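Local coordinates for leucine-rich repeat protein (Bacteroides thetaiotaomicron, PDB 4ECN) that is of unknown function but, as an extracellular protein with a long run of leucine-rich repeats, probably binds other proteins, at residues D734-K739 against N757-Y762; P806-L811 against P827-L832. One frame throughout, in Å; residues are numbered along the deposited sequence.

In the fold
Both contacts join neighbouring strands of one parallel sheet, the sheet that the leucine-rich repeats build towards the C-terminal end of the chain, and their centres lie about 19 Å apart. Interaction 1 ties strand 732-734 and the turn after it to strand 757-759 and its matching turn; interaction 2 ties strand 810-812 and its approach to strand 831-833 and its own. The first is buried and mixed: carboxylates at the strand ends, an arginine and a stacked aromatic pair in the turns, and apolar L735, M758 and V760. The second is only partly buried and mostly aliphatic: leucines pack on one side, and on the other come Q810 and I831 on the sheet, with I809 and Y830 in the turns before it.

Interaction 1 of 2, residues D734-K739 against N757-Y762; sequences DLRFNK and NMDVSY
With chi1 near -63° in both residues, F737 and Y762 each hold CG anti to their own carbonyl carbon, and the two rings extend together from their turns. They form an offset stack, centroids 4.3 Å apart and planes inclined by 16°. CB of Y762 also sits over the F737 face, a CH-pi contact 3.8 Å from the ring centroid. Flat, wide aromatics suit this place because they cover one another at the repeat spacing.

Nearer the strands, D734 and D759 put their carboxylates on the same face of the sheet, where R736 lies against both. R736, bent at chi3, reaches back to D734, and its NE donates to the syn lone pair of OD1 at 3.1 Å in a salt bridge lying in the guanidinium plane. D759 OD2 lies against R736 CD at 3.4 Å, but it is well out of the guanidinium plane and no N-H points at it; opposite charge probably adds only a longer-range attraction.

These are the matching turns of two successive leucine-rich repeats, stacked in parallel with their backbones in step: L735 N donates to D759 O at 2.9 Å and F737 N to S761 O at 3.2 Å. L735 and V760 face the apolar interior, where L735 CD1 touches CE of M758, a selenomethionine, at 3.7 Å.

D759 also shapes its own turn. Its OD1 takes the S761 amide in an Asx turn and, on its syn lone pair, the S761 hydroxyl OG at 2.7 Å, while OD2 bonds to S401. Put an alanine here and the S761 amide and hydroxyl, and S401, would lose this partner, which would probably leave the turn less firmly held. N738, an asparagine able to donate and accept, bonds through ND2 to L735 O and L704 O and through OD1 to M709 N.

Interaction 2 of 2, residues P806-L811 against P827-L832; sequences PSLIQL and PQLYIL
L829 fits against L808 and L811, its two methyls dividing the work: CD1 meets L808 CD2 at 3.8 Å, and CD2 rests 3.9 Å from L811 CB. With CG anti to the backbone N (chi1 -156°), the branched end is carried to the neighbouring repeat. L811 and L832 run alongside each other, L811 CD2 against L832 CD1. Leucine suits this closely packed, buried side because its forked tip touches more than one neighbour.

The other side is nearer solvent: I809, Y830 and I831 are partly exposed, though Q810 among them is buried. I809 CG2 lies over one face of the Y830 ring, a CH-pi contact 3.9 Å from the centroid, and also meets I831 CD1. The tyrosine can cover an aliphatic group while keeping a polar hydroxyl at its end. Q810, extended, lays CD of its amide against I831 CG2 at 3.7 Å, and its OE1 accepts from R410.

Between the two sides runs the parallel pairing, in which I831 N donates to I809 O and L811 N to I831 O, both at 3.1 Å. Strand 810-812 lies between strands 780-782 and 831-833, and beyond the latter comes strand 857-859; R410, just past helix 402-409, touches I809 and I831.

Interaction 1 of 2, residues D734-K739 against N757-Y762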
loop_
_atom_site.group_PDB
_atom_site.type_symbol
_atom_site.label_atom_id
_atom_site.label_comp_id
_atom_site.label_asym_id
_atom_site.label_seq_id
_atom_site.Cartn_x
_atom_site.Cartn_y
_atom_site.Cartn_z
ATOM N N ASP A 734 9.167 -35.378 5.687
ATOM C CA ASP A 734 10.211 -34.906 4.763
ATOM C C ASP A 734 11.587 -35.085 5.432
ATOM O O ASP A 734 11.932 -34.385 6.381
ATOM C CB ASP A 734 9.976 -33.448 4.313
ATOM C CG ASP A 734 10.841 -32.982 3.150
ATOM O OD1 ASP A 734 11.659 -33.789 2.651
ATOM O OD2 ASP A 734 10.728 -31.802 2.763
ATOM N N LEU A 735 12.342 -36.074 4.963
ATOM C CA LEU A 735 13.631 -36.414 5.550
ATOM C C LEU A 735 14.743 -36.294 4.544
ATOM O O LEU A 735 15.835 -36.774 4.815
ATOM C CB LEU A 735 13.593 -37.832 6.149
ATOM C CG LEU A 735 12.920 -37.942 7.542
ATOM C CD1 LEU A 735 12.556 -39.343 7.831
ATOM C CD2 LEU A 735 13.832 -37.429 8.643
ATOM N N ARG A 736 14.520 -35.550 3.444
ATOM C CA ARG A 736 15.552 -35.293 2.431
ATOM C C ARG A 736 16.757 -34.591 2.980
ATOM O O ARG A 736 16.621 -33.802 3.908
ATOM C CB ARG A 736 15.027 -34.413 1.309
ATOM C CG ARG A 736 14.079 -35.033 0.330
ATOM C CD ARG A 736 13.688 -33.951 -0.625
ATOM N NE ARG A 736 13.158 -32.806 0.118
ATOM C CZ ARG A 736 13.375 -31.539 -0.210
ATOM N NH1 ARG A 736 14.104 -31.240 -1.284
ATOM N NH2 ARG A 736 12.850 -30.558 0.521
ATOM N N PHE A 737 17.926 -34.817 2.366
ATOM C CA PHE A 737 19.189 -34.178 2.726
ATOM C C PHE A 737 19.549 -34.443 4.182
ATOM O O PHE A 737 19.679 -33.534 4.992
ATOM C CB PHE A 737 19.168 -32.661 2.438
ATOM C CG PHE A 737 18.997 -32.372 0.966
ATOM C CD1 PHE A 737 20.075 -32.457 0.094
ATOM C CD2 PHE A 737 17.753 -32.043 0.448
ATOM C CE1 PHE A 737 19.913 -32.207 -1.269
ATOM C CE2 PHE A 737 17.596 -31.781 -0.915
ATOM C CZ PHE A 737 18.678 -31.877 -1.767
ATOM N N ASN A 738 19.717 -35.713 4.492
ATOM C CA ASN A 738 20.244 -36.219 5.753
ATOM C C ASN A 738 21.347 -37.188 5.378
ATOM O O ASN A 738 21.835 -37.152 4.238
ATOM C CB ASN A 738 19.158 -36.840 6.647
ATOM C CG ASN A 738 18.349 -35.836 7.417
ATOM O OD1 ASN A 738 18.626 -35.565 8.580
ATOM N ND2 ASN A 738 17.339 -35.259 6.779
ATOM N N LYS A 739 21.726 -38.066 6.290
ATOM C CA LYS A 739 22.775 -39.044 6.031
ATOM C C LYS A 739 22.267 -40.445 6.433
ATOM O O LYS A 739 23.070 -41.320 6.779
ATOM C CB LYS A 739 24.044 -38.633 6.808
ATOM C CG LYS A 739 24.718 -37.352 6.312
ATOM C CD LYS A 739 25.802 -36.923 7.310
ATOM C CE LYS A 739 26.614 -35.712 6.901
ATOM N NZ LYS A 739 27.612 -35.338 7.946
ATOM N N ASN A 757 2.628 -39.425 2.580
ATOM C CA ASN A 757 3.721 -38.869 1.797
ATOM C C ASN A 757 5.048 -38.941 2.534
ATOM O O ASN A 757 5.156 -38.468 3.673
ATOM C CB ASN A 757 3.399 -37.406 1.462
ATOM C CG ASN A 757 1.930 -37.141 1.286
ATOM O OD1 ASN A 757 1.278 -37.699 0.395
ATOM N ND2 ASN A 757 1.358 -36.400 2.232
HETATM N N MSE A 758 6.072 -39.514 1.879
HETATM C CA MSE A 758 7.398 -39.610 2.494
HETATM C C MSE A 758 8.489 -39.415 1.461
HETATM O O MSE A 758 8.446 -40.014 0.387
HETATM C CB MSE A 758 7.609 -40.939 3.233
HETATM C CG MSE A 758 8.903 -40.935 4.032
HETATM SE SE MSE A 758 8.961 -42.260 5.398
HETATM C CE MSE A 758 10.767 -42.023 5.952
ATOM N N ASP A 759 9.481 -38.587 1.808
ATOM C CA ASP A 759 10.611 -38.316 0.929
ATOM C C ASP A 759 11.929 -38.488 1.696
ATOM O O ASP A 759 12.192 -37.762 2.661
ATOM C CB ASP A 759 10.511 -36.913 0.304
ATOM C CG ASP A 759 11.289 -36.725 -0.988
ATOM O OD1 ASP A 759 12.234 -37.510 -1.239
ATOM O OD2 ASP A 759 10.980 -35.774 -1.731
ATOM N N VAL A 760 12.720 -39.494 1.284
ATOM C CA VAL A 760 14.031 -39.789 1.859
ATOM C C VAL A 760 15.115 -39.579 0.783
ATOM O O VAL A 760 16.196 -40.176 0.879
ATOM C CB VAL A 760 14.150 -41.189 2.526
ATOM C CG1 VAL A 760 13.507 -41.186 3.896
ATOM C CG2 VAL A 760 13.590 -42.309 1.655
ATOM N N SER A 761 14.836 -38.693 -0.218
ATOM C CA SER A 761 15.793 -38.373 -1.277
ATOM C C SER A 761 17.017 -37.687 -0.704
ATOM O O SER A 761 16.893 -36.941 0.275
ATOM C CB SER A 761 15.163 -37.495 -2.349
ATOM O OG SER A 761 14.130 -38.213 -2.996
ATOM N N TYR A 762 18.204 -37.937 -1.312
ATOM C CA TYR A 762 19.494 -37.368 -0.898
ATOM C C TYR A 762 19.797 -37.836 0.522
ATOM O O TYR A 762 19.664 -37.088 1.487
ATOM C CB TYR A 762 19.502 -35.833 -1.022
ATOM C CG TYR A 762 19.324 -35.335 -2.445
ATOM C CD1 TYR A 762 18.054 -35.141 -2.984
ATOM C CD2 TYR A 762 20.423 -35.017 -3.237
ATOM C CE1 TYR A 762 17.885 -34.675 -4.286
ATOM C CE2 TYR A 762 20.265 -34.541 -4.538
ATOM C CZ TYR A 762 18.994 -34.392 -5.069
ATOM O OH TYR A 762 18.840 -33.933 -6.363
#

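Interaction 2 of 2, residues P806-L811 against P827-L832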
loop_
_atom_site.group_PDB
_atom_site.type_symbol
_atom_site.label_atom_id
_atom_site.label_comp_id
_atom_site.label_asym_id
_atom_site.label_seq_id
_atom_site.Cartn_x
_atom_site.Cartn_y
_atom_site.Cartn_z
ATOM N N PRO A 806 -1.171 -50.634 -2.216
ATOM C CA PRO A 806 -2.533 -50.310 -2.656
ATOM C C PRO A 806 -2.822 -48.843 -2.952
ATOM O O PRO A 806 -3.726 -48.619 -3.745
ATOM C CB PRO A 806 -3.399 -50.744 -1.468
ATOM C CG PRO A 806 -2.479 -50.911 -0.329
ATOM C CD PRO A 806 -1.201 -51.366 -0.932
ATOM N N SER A 807 -2.129 -47.865 -2.339
ATOM C CA SER A 807 -2.491 -46.467 -2.595
ATOM C C SER A 807 -1.423 -45.684 -3.360
ATOM O O SER A 807 -1.676 -44.534 -3.741
ATOM C CB SER A 807 -2.763 -45.747 -1.280
ATOM O OG SER A 807 -3.865 -46.334 -0.615
ATOM N N LEU A 808 -0.244 -46.295 -3.575
ATOM C CA LEU A 808 0.935 -45.686 -4.203
ATOM C C LEU A 808 0.669 -45.232 -5.651
ATOM O O LEU A 808 0.330 -46.031 -6.517
ATOM C CB LEU A 808 2.129 -46.659 -4.167
ATOM C CG LEU A 808 3.509 -46.042 -4.368
ATOM C CD1 LEU A 808 3.753 -44.838 -3.456
ATOM C CD2 LEU A 808 4.578 -47.063 -4.152
ATOM N N ILE A 809 0.847 -43.926 -5.881
ATOM C CA ILE A 809 0.659 -43.252 -7.166
ATOM C C ILE A 809 2.016 -42.841 -7.747
ATOM O O ILE A 809 2.279 -43.109 -8.928
ATOM C CB ILE A 809 -0.278 -42.018 -7.006
ATOM C CG1 ILE A 809 -1.710 -42.443 -6.729
ATOM C CG2 ILE A 809 -0.206 -41.069 -8.216
ATOM C CD1 ILE A 809 -2.521 -41.326 -6.187
ATOM N N GLN A 810 2.842 -42.149 -6.936
ATOM C CA GLN A 810 4.134 -41.637 -7.366
ATOM C C GLN A 810 5.304 -42.291 -6.621
ATOM O O GLN A 810 5.281 -42.443 -5.396
ATOM C CB GLN A 810 4.182 -40.117 -7.163
ATOM C CG GLN A 810 5.380 -39.470 -7.843
ATOM C CD GLN A 810 5.312 -37.974 -7.970
ATOM O OE1 GLN A 810 4.354 -37.325 -7.562
ATOM N NE2 GLN A 810 6.357 -37.391 -8.529
ATOM N N LEU A 811 6.332 -42.648 -7.385
ATOM C CA LEU A 811 7.602 -43.184 -6.925
ATOM C C LEU A 811 8.740 -42.448 -7.602
ATOM O O LEU A 811 8.714 -42.269 -8.828
ATOM C CB LEU A 811 7.708 -44.688 -7.183
ATOM C CG LEU A 811 9.041 -45.348 -6.817
ATOM C CD1 LEU A 811 9.353 -45.212 -5.325
ATOM C CD2 LEU A 811 9.039 -46.807 -7.196
ATOM N N PRO A 827 -0.730 -49.985 -13.822
ATOM C CA PRO A 827 -1.181 -48.684 -14.343
ATOM C C PRO A 827 -1.601 -47.750 -13.218
ATOM O O PRO A 827 -1.806 -46.555 -13.453
ATOM C CB PRO A 827 -2.373 -49.053 -15.234
ATOM C CG PRO A 827 -2.883 -50.331 -14.704
ATOM C CD PRO A 827 -1.758 -51.038 -14.014
ATOM N N GLN A 828 -1.748 -48.309 -12.000
ATOM C CA GLN A 828 -2.170 -47.610 -10.791
ATOM C C GLN A 828 -1.056 -46.659 -10.303
ATOM O O GLN A 828 -1.344 -45.508 -9.982
ATOM C CB GLN A 828 -2.563 -48.618 -9.700
ATOM C CG GLN A 828 -3.873 -49.373 -9.971
ATOM C CD GLN A 828 -3.773 -50.538 -10.931
ATOM O OE1 GLN A 828 -2.904 -51.412 -10.812
ATOM N NE2 GLN A 828 -4.742 -50.636 -11.834
ATOM N N LEU A 829 0.208 -47.140 -10.262
ATOM C CA LEU A 829 1.396 -46.343 -9.925
ATOM C C LEU A 829 1.795 -45.650 -11.224
ATOM O O LEU A 829 2.690 -46.127 -11.935
ATOM C CB LEU A 829 2.506 -47.265 -9.335
ATOM C CG LEU A 829 3.590 -46.650 -8.414
ATOM C CD1 LEU A 829 4.533 -47.727 -7.911
ATOM C CD2 LEU A 829 4.403 -45.547 -9.101
ATOM N N TYR A 830 1.056 -44.572 -11.577
ATOM C CA TYR A 830 1.164 -43.941 -12.883
ATOM C C TYR A 830 2.137 -42.735 -12.953
ATOM O O TYR A 830 2.197 -42.113 -14.017
ATOM C CB TYR A 830 -0.228 -43.501 -13.366
ATOM C CG TYR A 830 -0.899 -42.415 -12.559
ATOM C CD1 TYR A 830 -0.720 -41.072 -12.882
ATOM C CD2 TYR A 830 -1.812 -42.726 -11.558
ATOM C CE1 TYR A 830 -1.379 -40.061 -12.179
ATOM C CE2 TYR A 830 -2.495 -41.726 -10.861
ATOM C CZ TYR A 830 -2.271 -40.392 -11.173
ATOM O OH TYR A 830 -2.917 -39.383 -10.492
ATOM N N ILE A 831 2.918 -42.425 -11.882
ATOM C CA ILE A 831 3.952 -41.364 -11.918
ATOM C C ILE A 831 5.265 -41.996 -11.483
ATOM O O ILE A 831 5.491 -42.126 -10.283
ATOM C CB ILE A 831 3.642 -40.090 -11.104
ATOM C CG1 ILE A 831 2.200 -39.604 -11.296
ATOM C CG2 ILE A 831 4.653 -38.998 -11.459
ATOM C CD1 ILE A 831 1.767 -38.575 -10.350
ATOM N N LEU A 832 6.123 -42.414 -12.442
ATOM C CA LEU A 832 7.359 -43.117 -12.094
ATOM C C LEU A 832 8.595 -42.422 -12.641
ATOM O O LEU A 832 8.692 -42.227 -13.850
ATOM C CB LEU A 832 7.301 -44.560 -12.636
ATOM C CG LEU A 832 8.435 -45.504 -12.239
ATOM C CD1 LEU A 832 8.363 -45.862 -10.781
ATOM C CD2 LEU A 832 8.370 -46.789 -13.040
#